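Side-chain contacts in UDP-glucose 4-epimerase (Brucella ovis, PDB 4WOK), which probably interconverts UDP-glucose and UDP-galactose by inverting the sugar at C4, using bound NAD as its cofactor: residues Asn121-Ser126 and Glu248-Ala253; Ala79-Ala84 and Arg241-Ala246. The protein carries 2 engineered substitutions. All blocks are in the same frame, centred on the assembly; numbering follows the deposited sequence.

Contact 1. Residues Asn121-Ser126 and Glu248-Ala253; sequences NVIFSS and EHLKEA. With NAD (nicotinamide-adenine-dinucleotide), chain B.
Leu250, near the end of helix 236-251, lays its side chain along Asn121 at the start of strand 121-125, and the two run past each other in opposite directions. Leu250 CB sits 3.6 Å from Asn121 OD1 and 3.8 Å from Asn121 CG, a van der Waals contact with the amide. Further out, Leu250 CD1 lies 3.8 Å from Asn121 CB and then meets the tip of Ile123, with 3.5 Å between Leu250 CD1 and Ile123 CD1. The Ile123 chain is bent at its second torsion (chi2 -58°), which swings CD1 along to Leu250, while the base of the side chain faces the earlier turns of the helix at Ala246 and Val247. Strand 121-125 belongs to the parallel sheet of the Rossmann fold that carries the NAD. Ile123 and Leu250 fill the layer between this sheet and helix 236-251, where Leu250 also rests on Val174 of the next strand, while Val122 and Phe124 turn to helix 150-169. The polar end of Asn121 is well used. ND2 bonds to the carbonyl oxygen of Val78, OD1 takes a weak bond from Arg172 NE, and Asn121 ND2 also donates to a water at 3.0 Å. That water reaches back to Leu250 O through a weak bond of 3.4 Å, so a solvent bridge runs beside the apolar contact. Leu250 O is used again where the helix closes in a Schellman motif: Ala253, the C-prime residue with a positive phi of 61°, sends its N to Leu250 O in a weak bond, and the next residue's N bonds to His249 O. At the other end of the strand, well away from Leu250, Ser126 O comes within 3.1 Å of C6N on the nicotinamide ring of NAD.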
# COMPACT_ATOMS: atom_id res chain seq x y z
N ASN A 121 -9.41 -15.32 8.47
CA ASN A 121 -8.07 -14.76 8.33
C ASN A 121 -8.00 -13.41 7.61
O ASN A 121 -8.20 -13.35 6.40
CB ASN A 121 -7.20 -15.78 7.60
CG ASN A 121 -7.05 -17.08 8.39
OD1 ASN A 121 -6.85 -17.05 9.60
ND2 ASN A 121 -7.18 -18.21 7.71
N VAL A 122 -7.69 -12.34 8.34
CA VAL A 122 -7.68 -11.00 7.73
C VAL A 122 -6.28 -10.43 7.59
O VAL A 122 -5.54 -10.31 8.56
CB VAL A 122 -8.54 -10.01 8.55
CG1 VAL A 122 -8.45 -8.59 7.97
CG2 VAL A 122 -9.99 -10.49 8.56
N ILE A 123 -5.93 -10.09 6.35
CA ILE A 123 -4.65 -9.46 6.08
C ILE A 123 -4.94 -7.99 5.79
O ILE A 123 -5.57 -7.68 4.79
CB ILE A 123 -3.92 -10.10 4.89
CG1 ILE A 123 -3.86 -11.64 5.05
CG2 ILE A 123 -2.54 -9.46 4.70
CD1 ILE A 123 -3.19 -12.08 6.30
N PHE A 124 -4.48 -7.11 6.67
CA PHE A 124 -4.84 -5.68 6.63
C PHE A 124 -3.70 -4.84 6.08
O PHE A 124 -2.59 -4.86 6.62
CB PHE A 124 -5.21 -5.19 8.02
CG PHE A 124 -5.55 -3.71 8.06
CD1 PHE A 124 -6.65 -3.23 7.37
CD2 PHE A 124 -4.74 -2.82 8.74
CE1 PHE A 124 -6.96 -1.85 7.38
CE2 PHE A 124 -5.04 -1.44 8.76
CZ PHE A 124 -6.15 -0.96 8.08
N SER A 125 -3.96 -4.09 5.02
CA SER A 125 -2.94 -3.22 4.45
C SER A 125 -2.94 -1.92 5.24
O SER A 125 -3.85 -1.10 5.11
CB SER A 125 -3.18 -2.97 2.96
OG SER A 125 -1.98 -3.20 2.20
N SER A 126 -1.93 -1.74 6.08
CA SER A 126 -1.85 -0.58 6.94
C SER A 126 -0.84 0.39 6.36
O SER A 126 -0.55 0.34 5.17
CB SER A 126 -1.47 -1.00 8.36
OG SER A 126 -1.62 0.08 9.27
N GLU A 248 -0.38 -17.20 3.99
CA GLU A 248 0.21 -18.51 4.31
C GLU A 248 0.47 -18.64 5.80
O GLU A 248 0.25 -19.71 6.39
CB GLU A 248 1.51 -18.72 3.53
CG GLU A 248 1.35 -18.73 2.02
CD GLU A 248 0.50 -19.89 1.55
OE1 GLU A 248 -0.17 -19.75 0.50
OE2 GLU A 248 0.51 -20.95 2.22
N HIS A 249 0.95 -17.56 6.39
CA HIS A 249 1.26 -17.52 7.81
C HIS A 249 0.05 -17.87 8.67
O HIS A 249 0.15 -18.67 9.59
CB HIS A 249 1.79 -16.14 8.19
CG HIS A 249 2.02 -15.95 9.66
ND1 HIS A 249 3.18 -16.36 10.29
CD2 HIS A 249 1.25 -15.39 10.62
CE1 HIS A 249 3.11 -16.06 11.58
NE2 HIS A 249 1.95 -15.47 11.80
N LEU A 250 -1.09 -17.26 8.36
CA LEU A 250 -2.30 -17.53 9.14
C LEU A 250 -2.86 -18.91 8.80
O LEU A 250 -3.43 -19.57 9.66
CB LEU A 250 -3.37 -16.46 8.89
CG LEU A 250 -3.02 -15.06 9.41
CD1 LEU A 250 -4.13 -14.06 9.08
CD2 LEU A 250 -2.77 -15.09 10.91
N LYS A 251 -2.69 -19.34 7.56
CA LYS A 251 -3.12 -20.68 7.17
C LYS A 251 -2.40 -21.73 8.00
O LYS A 251 -3.00 -22.70 8.45
CB LYS A 251 -2.89 -20.93 5.68
CG LYS A 251 -4.07 -20.60 4.79
CD LYS A 251 -3.79 -20.98 3.34
CE LYS A 251 -3.59 -22.48 3.19
NZ LYS A 251 -3.25 -22.85 1.79
N GLU A 252 -1.10 -21.52 8.19
CA GLU A 252 -0.25 -22.46 8.92
C GLU A 252 -0.32 -22.23 10.43
O GLU A 252 0.68 -22.43 11.14
CB GLU A 252 1.21 -22.35 8.47
CG GLU A 252 1.46 -22.57 6.99
CD GLU A 252 2.85 -22.11 6.56
OE1 GLU A 252 3.56 -21.48 7.39
OE2 GLU A 252 3.25 -22.36 5.40
N ALA A 253 -1.48 -21.77 10.89
CA ALA A 253 -1.76 -21.56 12.32
C ALA A 253 -0.84 -20.54 12.99
O ALA A 253 -0.62 -20.60 14.20
CB ALA A 253 -1.68 -22.89 13.06
PA NAD B . -6.08 2.25 -4.82
O1A NAD B . -7.06 3.38 -4.56
O2A NAD B . -5.51 1.93 -6.17
O5B NAD B . -6.96 0.82 -4.40
C5B NAD B . -8.00 1.11 -3.49
C4B NAD B . -9.14 0.15 -3.90
O4B NAD B . -10.16 0.12 -2.88
C3B NAD B . -9.73 0.80 -5.16
O3B NAD B . -9.89 -0.22 -6.12
C2B NAD B . -11.09 1.34 -4.65
O2B NAD B . -12.03 1.31 -5.65
C1B NAD B . -11.43 0.29 -3.53
N9A NAD B . -12.29 0.87 -2.47
C8A NAD B . -12.12 2.07 -1.75
N7A NAD B . -13.08 2.26 -0.84
C5A NAD B . -13.91 1.14 -0.98
C6A NAD B . -15.09 0.75 -0.32
N6A NAD B . -15.63 1.55 0.66
N1A NAD B . -15.70 -0.41 -0.65
C2A NAD B . -15.13 -1.17 -1.64
N3A NAD B . -14.00 -0.92 -2.37
C4A NAD B . -13.42 0.26 -1.99
O3 NAD B . -5.07 2.53 -3.60
PN NAD B . -3.80 1.53 -3.46
O1N NAD B . -3.81 0.22 -4.19
O2N NAD B . -2.64 2.46 -3.36
O5D NAD B . -3.69 1.09 -1.79
C5D NAD B . -4.75 0.39 -1.37
C4D NAD B . -4.42 -0.01 0.07
O4D NAD B . -2.96 0.15 0.29
C3D NAD B . -5.09 0.98 1.04
O3D NAD B . -5.38 0.24 2.19
C2D NAD B . -3.95 1.97 1.30
O2D NAD B . -4.01 2.61 2.51
C1D NAD B . -2.81 0.94 1.43
N1N NAD B . -1.46 1.69 1.35
C2N NAD B . -1.07 2.17 0.10
C3N NAD B . 0.16 2.87 0.01
C7N NAD B . 0.60 3.40 -1.33
O7N NAD B . 1.68 3.98 -1.45
N7N NAD B . -0.24 3.23 -2.41
C4N NAD B . 0.94 3.05 1.16
C5N NAD B . 0.51 2.55 2.39
C6N NAD B . -0.71 1.87 2.48
O HOH W 1 -6.59 -20.72 9.19

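Contact 2. Residues Ala79-Ala84 and Arg241-Ala246; sequences AVIHFA and RAHVLA. With NAD (nicotinamide-adenine-dinucleotide), chain B.
His243 NE2 is hydrogen-bonded to Ser125 OG and at the same time lies 3.3 Å from Phe83 CE1, while His243 ND1 bonds to the carbonyl oxygen of Leu239, one turn earlier in the helix. Bonds at both nitrogens fix the rotation of the imidazole, which reaches the sheet with CG beside its own backbone N (chi1 -76°). Phe83 comes from the opposite direction and sets CE1 and CZ over one face of the imidazole, with Phe83 CZ 3.4 Å from His243 CD2. The ring planes are 31° apart and the centroids 4.8 Å, an oblique meeting. Ile81 approaches near the plane of the imidazole instead, its CG2 touching the edge at His243 CD2 (3.7 Å). Phe83 also packs on Ile23 and Thr27 of helix 22-33. The nicotinamide ribose of NAD lies at the edge of the phenyl ring, 4.0 Å from Phe83 CD1 to NAD C4D, and Phe83 O comes within 3.2 Å of NAD C3D. A loop leaving the C-terminal end of a parallel strand to line the dinucleotide in this way is characteristic of the NAD-binding Rossmann fold of the epimerase/dehydratase family.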
# COMPACT_ATOMS: atom_id res chain seq x y z
N ALA A 79 -9.14 -16.63 3.31
CA ALA A 79 -8.57 -15.42 3.87
C ALA A 79 -9.18 -14.21 3.19
O ALA A 79 -9.68 -14.31 2.06
CB ALA A 79 -7.05 -15.40 3.69
N VAL A 80 -9.11 -13.07 3.87
CA VAL A 80 -9.56 -11.79 3.34
C VAL A 80 -8.38 -10.81 3.38
O VAL A 80 -7.74 -10.66 4.41
CB VAL A 80 -10.75 -11.22 4.14
CG1 VAL A 80 -11.18 -9.83 3.62
CG2 VAL A 80 -11.92 -12.20 4.11
N ILE A 81 -8.06 -10.20 2.24
CA ILE A 81 -7.03 -9.17 2.20
C ILE A 81 -7.72 -7.82 1.98
O ILE A 81 -8.46 -7.64 1.01
CB ILE A 81 -6.01 -9.43 1.10
CG1 ILE A 81 -5.56 -10.90 1.14
CG2 ILE A 81 -4.81 -8.52 1.28
CD1 ILE A 81 -4.53 -11.23 0.07
N HIS A 82 -7.47 -6.89 2.89
CA HIS A 82 -8.22 -5.65 2.96
C HIS A 82 -7.36 -4.49 2.45
O HIS A 82 -6.51 -3.98 3.17
CB HIS A 82 -8.67 -5.41 4.40
CG HIS A 82 -9.44 -4.13 4.60
ND1 HIS A 82 -9.99 -3.43 3.55
CD2 HIS A 82 -9.76 -3.45 5.72
CE1 HIS A 82 -10.61 -2.35 4.02
NE2 HIS A 82 -10.48 -2.34 5.33
N PHE A 83 -7.59 -4.11 1.20
CA PHE A 83 -6.94 -2.94 0.59
C PHE A 83 -7.89 -1.75 0.41
O PHE A 83 -7.51 -0.72 -0.13
CB PHE A 83 -6.41 -3.25 -0.81
CG PHE A 83 -5.31 -4.28 -0.86
CD1 PHE A 83 -4.02 -3.96 -0.49
CD2 PHE A 83 -5.57 -5.57 -1.33
CE1 PHE A 83 -2.99 -4.91 -0.57
CE2 PHE A 83 -4.56 -6.52 -1.41
CZ PHE A 83 -3.27 -6.18 -1.03
N ALA A 84 -9.15 -1.92 0.80
CA ALA A 84 -10.19 -0.99 0.41
C ALA A 84 -10.19 0.23 1.33
O ALA A 84 -10.82 0.25 2.37
CB ALA A 84 -11.55 -1.67 0.45
N ARG A 241 3.70 -10.06 -2.85
CA ARG A 241 4.36 -11.22 -2.24
C ARG A 241 4.13 -11.29 -0.72
O ARG A 241 3.76 -12.35 -0.19
CB ARG A 241 5.87 -11.20 -2.54
CG ARG A 241 6.21 -11.33 -4.03
CD ARG A 241 7.74 -11.34 -4.28
NE ARG A 241 8.42 -12.24 -3.35
CZ ARG A 241 9.27 -11.85 -2.41
NH1 ARG A 241 9.58 -10.57 -2.28
NH2 ARG A 241 9.83 -12.75 -1.60
N ALA A 242 4.32 -10.18 -0.03
CA ALA A 242 4.19 -10.16 1.43
C ALA A 242 2.75 -10.42 1.89
O ALA A 242 2.52 -11.09 2.90
CB ALA A 242 4.66 -8.85 1.97
N HIS A 243 1.78 -9.88 1.16
CA HIS A 243 0.38 -10.07 1.55
C HIS A 243 -0.00 -11.53 1.38
O HIS A 243 -0.78 -12.07 2.18
CB HIS A 243 -0.54 -9.17 0.74
CG HIS A 243 -0.52 -7.74 1.17
ND1 HIS A 243 0.58 -6.92 0.99
CD2 HIS A 243 -1.47 -6.97 1.76
CE1 HIS A 243 0.30 -5.71 1.46
NE2 HIS A 243 -0.93 -5.71 1.93
N VAL A 244 0.55 -12.19 0.37
CA VAL A 244 0.25 -13.61 0.20
C VAL A 244 1.02 -14.44 1.24
O VAL A 244 0.49 -15.42 1.78
CB VAL A 244 0.55 -14.11 -1.24
CG1 VAL A 244 0.30 -15.60 -1.36
CG2 VAL A 244 -0.33 -13.36 -2.24
N LEU A 245 2.26 -14.05 1.54
CA LEU A 245 2.98 -14.74 2.62
C LEU A 245 2.18 -14.63 3.93
O LEU A 245 2.13 -15.57 4.72
CB LEU A 245 4.38 -14.18 2.80
CG LEU A 245 5.45 -14.59 1.79
CD1 LEU A 245 6.68 -13.73 1.99
CD2 LEU A 245 5.81 -16.07 1.91
N ALA A 246 1.55 -13.48 4.14
CA ALA A 246 0.75 -13.27 5.35
C ALA A 246 -0.44 -14.23 5.37
O ALA A 246 -0.81 -14.76 6.43
CB ALA A 246 0.29 -11.81 5.43
PA NAD B . -6.08 2.25 -4.82
O1A NAD B . -7.06 3.38 -4.56
O2A NAD B . -5.51 1.93 -6.17
O5B NAD B . -6.96 0.82 -4.40
C5B NAD B . -8.00 1.11 -3.49
C4B NAD B . -9.14 0.15 -3.90
O4B NAD B . -10.16 0.12 -2.88
C3B NAD B . -9.73 0.80 -5.16
O3B NAD B . -9.89 -0.22 -6.12
C2B NAD B . -11.09 1.34 -4.65
O2B NAD B . -12.03 1.31 -5.65
C1B NAD B . -11.43 0.29 -3.53
N9A NAD B . -12.29 0.87 -2.47
C8A NAD B . -12.12 2.07 -1.75
N7A NAD B . -13.08 2.26 -0.84
C5A NAD B . -13.91 1.14 -0.98
C6A NAD B . -15.09 0.75 -0.32
N6A NAD B . -15.63 1.55 0.66
N1A NAD B . -15.70 -0.41 -0.65
C2A NAD B . -15.13 -1.17 -1.64
N3A NAD B . -14.00 -0.92 -2.37
C4A NAD B . -13.42 0.26 -1.99
O3 NAD B . -5.07 2.53 -3.60
PN NAD B . -3.80 1.53 -3.46
O1N NAD B . -3.81 0.22 -4.19
O2N NAD B . -2.64 2.46 -3.36
O5D NAD B . -3.69 1.09 -1.79
C5D NAD B . -4.75 0.39 -1.37
C4D NAD B . -4.42 -0.01 0.07
O4D NAD B . -2.96 0.15 0.29
C3D NAD B . -5.09 0.98 1.04
O3D NAD B . -5.38 0.24 2.19
C2D NAD B . -3.95 1.97 1.30
O2D NAD B . -4.01 2.61 2.51
C1D NAD B . -2.81 0.94 1.43
N1N NAD B . -1.46 1.69 1.35
C2N NAD B . -1.07 2.17 0.10
C3N NAD B . 0.16 2.87 0.01
C7N NAD B . 0.60 3.40 -1.33
O7N NAD B . 1.68 3.98 -1.45
N7N NAD B . -0.24 3.23 -2.41
C4N NAD B . 0.94 3.05 1.16
C5N NAD B . 0.51 2.55 2.39
C6N NAD B . -0.71 1.87 2.48

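Overall arrangement
Both contacts press helix 236-251 onto neighbouring strands of one parallel sheet, and both are buried. Contact 1 takes the end of the helix; its touching residues lie away from NAD, although its strand runs on to the cofactor. Contact 2 takes an earlier segment of the helix, and one of its touching residues, Phe83, itself meets NAD. Their chemistry follows: aliphatic carbons, an amide and a water in the first; in the second an imidazole against a phenyl ring and an isoleucine methyl, with only the phenyl reaching the nicotinamide ribose. The strands are joined by probable hydrogen bonds from Val80 N to Asn121 O and from Ile123 N to Val80 O. Ser125, in the strand of contact 1, packs its hydroxyl on Phe83.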